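Putative metalloprotease II (Bacteroides fragilis, PDB 4ON1) is probably a secreted zinc-dependent endopeptidase related to fragilysin, cutting peptide bonds within protein chains at a zinc site. Local coordinates at residues A[367-370]-A[371-374]; A[311-314]-A[315-319]; A[222-225]-A[226-230]. All blocks are in the same frame, centred on the assembly; numbering follows the deposited sequence.

Contact 1: A[367-370]-A[371-374]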
loop_
_atom_site.group_PDB
_atom_site.type_symbol
_atom_site.label_atom_id
_atom_site.label_comp_id
_atom_site.label_asym_id
_atom_site.label_seq_id
_atom_site.Cartn_x
_atom_site.Cartn_y
_atom_site.Cartn_z
ATOM N N ALA A 367 9.727 2.348 19.843
ATOM C CA ALA A 367 8.975 1.806 20.971
ATOM C C ALA A 367 7.935 2.810 21.464
ATOM O O ALA A 367 6.821 2.440 21.840
ATOM C CB ALA A 367 9.916 1.419 22.103
ATOM N N ASP A 368 8.299 4.086 21.443
ATOM C CA ASP A 368 7.379 5.135 21.861
ATOM C C ASP A 368 6.161 5.254 20.965
ATOM O O ASP A 368 5.063 5.521 21.452
ATOM C CB ASP A 368 8.090 6.487 21.925
ATOM C CG ASP A 368 8.050 7.079 23.313
ATOM O OD1 ASP A 368 7.032 7.725 23.649
ATOM O OD2 ASP A 368 9.025 6.875 24.070
ATOM N N ASN A 369 6.347 5.065 19.661
ATOM C CA ASN A 369 5.201 5.058 18.760
ATOM C C ASN A 369 4.308 3.834 19.018
ATOM O O ASN A 369 3.084 3.937 18.951
ATOM C CB ASN A 369 5.653 5.095 17.301
ATOM C CG ASN A 369 5.905 6.511 16.802
ATOM O OD1 ASN A 369 5.450 7.486 17.402
ATOM N ND2 ASN A 369 6.639 6.626 15.697
ATOM N N TRP A 370 4.910 2.689 19.340
ATOM C CA TRP A 370 4.126 1.519 19.745
ATOM C C TRP A 370 3.265 1.836 20.962
ATOM O O TRP A 370 2.078 1.501 21.007
ATOM C CB TRP A 370 5.021 0.336 20.087
ATOM C CG TRP A 370 5.575 -0.420 18.936
ATOM C CD1 TRP A 370 6.030 0.085 17.753
ATOM C CD2 TRP A 370 5.754 -1.837 18.868
ATOM N NE1 TRP A 370 6.483 -0.937 16.950
ATOM C CE2 TRP A 370 6.320 -2.125 17.610
ATOM C CE3 TRP A 370 5.483 -2.890 19.746
ATOM C CZ2 TRP A 370 6.621 -3.425 17.212
ATOM C CZ3 TRP A 370 5.785 -4.180 19.350
ATOM C CH2 TRP A 370 6.348 -4.435 18.095
ATOM N N VAL A 371 3.877 2.473 21.955
ATOM C CA VAL A 371 3.148 2.856 23.155
ATOM C C VAL A 371 1.991 3.771 22.771
ATOM O O VAL A 371 0.844 3.519 23.147
ATOM C CB VAL A 371 4.053 3.563 24.174
ATOM C CG1 VAL A 371 3.225 4.240 25.267
ATOM C CG2 VAL A 371 5.062 2.584 24.771
ATOM N N ARG A 372 2.292 4.799 21.979
ATOM C CA ARG A 372 1.275 5.755 21.538
ATOM C C ARG A 372 0.130 5.074 20.809
ATOM O O ARG A 372 -1.034 5.419 21.015
ATOM C CB ARG A 372 1.894 6.830 20.639
ATOM C CG ARG A 372 2.789 7.810 21.400
ATOM C CD ARG A 372 3.599 8.714 20.475
ATOM N NE ARG A 372 4.537 9.540 21.235
ATOM C CZ ARG A 372 5.832 9.671 20.953
ATOM N NH1 ARG A 372 6.349 9.064 19.891
ATOM N NH2 ARG A 372 6.601 10.439 21.714
ATOM N N MET A 373 0.464 4.115 19.948
ATOM C CA MET A 373 -0.549 3.421 19.166
ATOM C C MET A 373 -1.374 2.456 20.022
ATOM O O MET A 373 -2.589 2.364 19.864
ATOM C CB MET A 373 0.092 2.674 17.996
ATOM C CG MET A 373 0.610 3.606 16.907
ATOM S SD MET A 373 1.456 2.752 15.569
ATOM C CE MET A 373 2.955 2.217 16.375
ATOM N N LEU A 374 -0.722 1.746 20.934
ATOM C CA LEU A 374 -1.442 0.839 21.826
ATOM C C LEU A 374 -2.403 1.598 22.738
ATOM O O LEU A 374 -3.531 1.162 22.971
ATOM C CB LEU A 374 -0.462 0.021 22.665
ATOM C CG LEU A 374 0.272 -1.064 21.873
ATOM C CD1 LEU A 374 1.576 -1.451 22.557
ATOM C CD2 LEU A 374 -0.637 -2.280 21.712
#

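Contact 2: A[311-314]-A[315-319]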
loop_
_atom_site.group_PDB
_atom_site.type_symbol
_atom_site.label_atom_id
_atom_site.label_comp_id
_atom_site.label_asym_id
_atom_site.label_seq_id
_atom_site.Cartn_x
_atom_site.Cartn_y
_atom_site.Cartn_z
ATOM N N ASN A 311 -14.300 3.154 21.500
ATOM C CA ASN A 311 -15.182 4.290 21.290
ATOM C C ASN A 311 -14.768 5.102 20.074
ATOM O O ASN A 311 -14.205 6.190 20.215
ATOM C CB ASN A 311 -15.215 5.165 22.538
ATOM C CG ASN A 311 -15.709 4.409 23.755
ATOM O OD1 ASN A 311 -16.915 4.271 23.972
ATOM N ND2 ASN A 311 -14.777 3.890 24.543
ATOM N N PRO A 312 -15.052 4.574 18.870
ATOM C CA PRO A 312 -14.629 5.245 17.639
ATOM C C PRO A 312 -15.303 6.589 17.463
ATOM O O PRO A 312 -16.470 6.752 17.823
ATOM C CB PRO A 312 -15.060 4.272 16.531
ATOM C CG PRO A 312 -16.152 3.452 17.155
ATOM C CD PRO A 312 -15.749 3.306 18.593
ATOM N N ARG A 313 -14.549 7.553 16.949
ATOM C CA ARG A 313 -15.111 8.828 16.527
ATOM C C ARG A 313 -16.077 8.643 15.359
ATOM O O ARG A 313 -15.914 7.724 14.557
ATOM C CB ARG A 313 -13.986 9.781 16.159
ATOM C CG ARG A 313 -13.128 10.139 17.359
ATOM C CD ARG A 313 -11.870 10.858 16.949
ATOM N NE ARG A 313 -12.187 12.068 16.204
ATOM C CZ ARG A 313 -12.327 13.266 16.749
ATOM N NH1 ARG A 313 -12.195 13.419 18.059
ATOM N NH2 ARG A 313 -12.613 14.309 15.981
ATOM N N GLY A 314 -17.075 9.517 15.262
ATOM C CA GLY A 314 -18.086 9.411 14.220
ATOM C C GLY A 314 -18.051 10.554 13.222
ATOM O O GLY A 314 -17.084 11.316 13.180
ATOM N N ASN A 315 -19.097 10.646 12.400
ATOM C CA ASN A 315 -19.256 11.724 11.424
ATOM C C ASN A 315 -18.045 11.901 10.508
ATOM O O ASN A 315 -17.682 13.023 10.160
ATOM C CB ASN A 315 -19.563 13.054 12.136
ATOM C CG ASN A 315 -20.050 14.133 11.174
ATOM O OD1 ASN A 315 -19.576 15.271 11.200
ATOM N ND2 ASN A 315 -20.979 13.762 10.300
ATOM N N PHE A 316 -17.423 10.787 10.131
ATOM C CA PHE A 316 -16.317 10.803 9.174
ATOM C C PHE A 316 -15.173 11.726 9.614
ATOM O O PHE A 316 -14.463 12.289 8.783
ATOM C CB PHE A 316 -16.828 11.215 7.787
ATOM C CG PHE A 316 -17.951 10.349 7.280
ATOM C CD1 PHE A 316 -17.683 9.121 6.693
ATOM C CD2 PHE A 316 -19.274 10.747 7.418
ATOM C CE1 PHE A 316 -18.714 8.309 6.235
ATOM C CE2 PHE A 316 -20.315 9.936 6.969
ATOM C CZ PHE A 316 -20.032 8.716 6.373
ATOM N N GLU A 317 -14.991 11.866 10.922
ATOM C CA GLU A 317 -13.946 12.741 11.455
ATOM C C GLU A 317 -12.564 12.129 11.329
ATOM O O GLU A 317 -11.563 12.843 11.378
ATOM C CB GLU A 317 -14.227 13.082 12.918
ATOM C CG GLU A 317 -15.341 14.099 13.098
ATOM C CD GLU A 317 -15.843 14.161 14.523
ATOM O OE1 GLU A 317 -15.151 13.644 15.427
ATOM O OE2 GLU A 317 -16.939 14.718 14.736
ATOM N N VAL A 318 -12.506 10.805 11.198
ATOM C CA VAL A 318 -11.227 10.125 11.014
ATOM C C VAL A 318 -10.983 9.895 9.533
ATOM O O VAL A 318 -11.595 9.030 8.919
ATOM C CB VAL A 318 -11.163 8.770 11.761
ATOM C CG1 VAL A 318 -9.827 8.079 11.496
ATOM C CG2 VAL A 318 -11.372 8.971 13.250
ATOM N N ALA A 319 -10.098 10.693 8.953
ATOM C CA ALA A 319 -9.880 10.635 7.523
ATOM C C ALA A 319 -8.486 11.085 7.158
ATOM O O ALA A 319 -7.794 11.736 7.946
ATOM C CB ALA A 319 -10.920 11.487 6.778
HETATM O O HOH W 1 -17.023 11.698 17.249
#

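Contact 3: A[222-225]-A[226-230]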
loop_
_atom_site.group_PDB
_atom_site.type_symbol
_atom_site.label_atom_id
_atom_site.label_comp_id
_atom_site.label_asym_id
_atom_site.label_seq_id
_atom_site.Cartn_x
_atom_site.Cartn_y
_atom_site.Cartn_z
ATOM N N SER A 222 -0.596 -2.506 -3.264
ATOM C CA SER A 222 0.803 -2.413 -2.831
ATOM C C SER A 222 0.936 -1.487 -1.618
ATOM O O SER A 222 1.690 -1.785 -0.692
ATOM C CB SER A 222 1.714 -1.912 -3.957
ATOM O OG SER A 222 1.796 -2.856 -5.009
ATOM N N GLN A 223 0.201 -0.374 -1.614
ATOM C CA GLN A 223 0.178 0.508 -0.444
ATOM C C GLN A 223 -0.398 -0.211 0.776
ATOM O O GLN A 223 0.083 -0.040 1.899
ATOM C CB GLN A 223 -0.642 1.766 -0.720
ATOM C CG GLN A 223 -0.079 2.693 -1.800
ATOM C CD GLN A 223 0.974 3.639 -1.258
ATOM O OE1 GLN A 223 1.022 3.902 -0.058
ATOM N NE2 GLN A 223 1.801 4.183 -2.145
ATOM N N ILE A 224 -1.435 -1.010 0.536
ATOM C CA ILE A 224 -2.105 -1.772 1.586
ATOM C C ILE A 224 -1.174 -2.801 2.209
ATOM O O ILE A 224 -1.193 -3.030 3.420
ATOM C CB ILE A 224 -3.349 -2.500 1.039
ATOM C CG1 ILE A 224 -4.501 -1.520 0.825
ATOM C CG2 ILE A 224 -3.780 -3.609 1.966
ATOM C CD1 ILE A 224 -5.653 -2.138 0.033
ATOM N N GLN A 225 -0.371 -3.434 1.362
ATOM C CA GLN A 225 0.599 -4.412 1.816
ATOM C C GLN A 225 1.553 -3.785 2.837
ATOM O O GLN A 225 1.850 -4.378 3.874
ATOM C CB GLN A 225 1.367 -4.965 0.617
ATOM C CG GLN A 225 2.457 -5.942 0.958
ATOM C CD GLN A 225 2.042 -7.360 0.673
ATOM O OE1 GLN A 225 2.044 -7.812 -0.481
ATOM N NE2 GLN A 225 1.668 -8.077 1.725
ATOM N N ALA A 226 2.013 -2.574 2.541
ATOM C CA ALA A 226 2.877 -1.841 3.464
ATOM C C ALA A 226 2.160 -1.501 4.775
ATOM O O ALA A 226 2.749 -1.626 5.853
ATOM C CB ALA A 226 3.403 -0.585 2.804
ATOM N N VAL A 227 0.891 -1.094 4.693
ATOM C CA VAL A 227 0.119 -0.856 5.909
ATOM C C VAL A 227 0.095 -2.121 6.744
ATOM O O VAL A 227 0.349 -2.090 7.950
ATOM C CB VAL A 227 -1.335 -0.454 5.625
ATOM C CG1 VAL A 227 -2.072 -0.211 6.942
ATOM C CG2 VAL A 227 -1.395 0.787 4.740
ATOM N N THR A 228 -0.183 -3.235 6.072
ATOM C CA THR A 228 -0.304 -4.535 6.723
ATOM C C THR A 228 1.000 -4.935 7.402
ATOM O O THR A 228 0.999 -5.465 8.514
ATOM C CB THR A 228 -0.744 -5.609 5.711
ATOM O OG1 THR A 228 -2.027 -5.246 5.171
ATOM C CG2 THR A 228 -0.850 -6.967 6.374
ATOM N N THR A 229 2.116 -4.664 6.740
ATOM C CA THR A 229 3.422 -4.921 7.336
ATOM C C THR A 229 3.643 -4.047 8.570
ATOM O O THR A 229 4.074 -4.527 9.612
ATOM C CB THR A 229 4.543 -4.675 6.323
ATOM O OG1 THR A 229 4.407 -5.602 5.240
ATOM C CG2 THR A 229 5.918 -4.847 6.981
ATOM N N SER A 230 3.297 -2.769 8.465
ATOM C CA SER A 230 3.526 -1.845 9.568
ATOM C C SER A 230 2.697 -2.198 10.790
ATOM O O SER A 230 3.091 -1.885 11.916
ATOM C CB SER A 230 3.227 -0.408 9.135
ATOM O OG SER A 230 1.829 -0.177 9.007
#

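Contact 1: A[367-370]-A[371-374]
R372 lays its guanidinium group along D368 and N369, one turn earlier on helix 367-378. OD1 of D368 stands over one face of the group, 3.4 Å from R372 NH2, an electrostatic pairing rather than a directed bond. N369 works at the edge instead: its OD1 lies in the guanidinium plane and takes a hydrogen bond of 3.1 Å from R372 NH1, although NH1 itself sits above the plane of the amide. The same OD1 accepts from the backbone N of E343, and R372 NE pairs with E343 OE1, which ties the helix to the loop after the zinc-binding helix 331-340. On another side of the helix, the turn of M373 about CG-SD (chi3 -70°) folds CE back over the carbonyl of N369, 3.1 Å from N369 O, and 4.0 Å from W370 CD1, oblique to the ring. F233 stacks on W370 and also meets M373. Backbone bonds from V371 N to A367 O and from L374 N to W370 O maintain the helical turn. With one carboxylate over its face, another at NE and an amide oxygen at its edge, the guanidinium is probably restricted in its rotation.

Contact 2: A[311-314]-A[315-319]
E317 and R313 meet through a single carboxylate oxygen: OE1 of E317 lies 2.7 Å from R313 NH2, in a salt bridge that spans four residues of loop. The oxygen comes in over one face of the guanidinium, and the carboxylate and guanidinium planes are turned 53° apart, so the two groups do not pair side by side. R313 reaches this position by folding at chi3 (58°), which turns its guanidinium toward E317. Alongside, CG2 of V318 lies 4.0 Å from R313 CB and by the edge of the guanidinium, adding an apolar contact to the polar one. A water links the same carboxylate to the main chain, accepting from G314 N at 3.0 Å and giving a longer bond to E317 OE1.

The backbone sets up this arrangement. E317 N donates to G314 O at 3.1 Å, with the donor lying above the carbonyl plane, and so closes a turn through N315 and F316. Both of these residues have positive phi and lie in the left-handed helical region, which turns the chain back here. Further out, N315 N binds D280 OD2 and N315 O receives R271 NH2, while the F316 ring packs edge-to-face with Y284 and against helix 259-271. The turn therefore has a buried aromatic side and a charged side. Its geometry, with an i to i+3 backbone bond and two successive left-handed residues, is that of a type III' turn, a single left-handed 3-10 turn closely related to type I', here leading into strand 319-323 of the metallopeptidase domain.

Contact 3: A[222-225]-A[226-230]
T228 turns its hydroxyl back along helix 217-230 toward I224: chi1 of -61° sets OG1 opposite the carbonyl carbon, so that it faces the preceding turn. From there OG1 donates to I224 O at 2.9 Å, approaching from above the carbonyl plane, while T228 N reaches the same oxygen at 2.8 Å and lies nearer that plane. Two donors of one residue thus grip a single carbonyl, and the hydroxyl also bonds to Y244 OH on strand 240-248. The I224 and T228 side chains pass each other at a slant, I224 CG2 coming within 4.0 Å of T228 OG1.

V227 faces a different way: its CG2 folds back to 3.3 Å from Q223 O, the carbonyl that accepts from V227 N. Through V227 this buried helix packs on L332, A333 and I336 of helix 331-340, the helix carrying the HExxH zinc-binding motif of metallopeptidases, whereas I224 and T228 rest on strand 52-68. The helix is thus wedged between the motif-bearing helix and a strand. Q223 adds a polar link on the former side, its amide bonded to H328 O and L332 N. Farther along, S230 OG donates to V227 O at 2.6 Å, one turn back near the C-terminal end of the helix, with S230 N bonded to A226 O. T229 N completes its turn on Q225 O at 2.9 Å.

The three contacts are separate in space and lie at different distances from the zinc site. Contact 1 lies nearer the metal than contact 3: the N369 side chain is about 9 Å from the zinc ion, that of Q223 about 13 Å. N369 is also about 7 Å, side chain to side chain, from H338 and H344. Contact 3 approaches the other zinc-binding histidine of the HExxH helix, its Q223 side chain lying about 8 Å from that of H334. In contact 2 the V318 side chain is about 10 Å from that of H338. Contacts 1 and 3 come closest to each other, about 6 Å between nearest atoms; contact 2 stays about 11 Å from contact 1 and about 12 Å from contact 3.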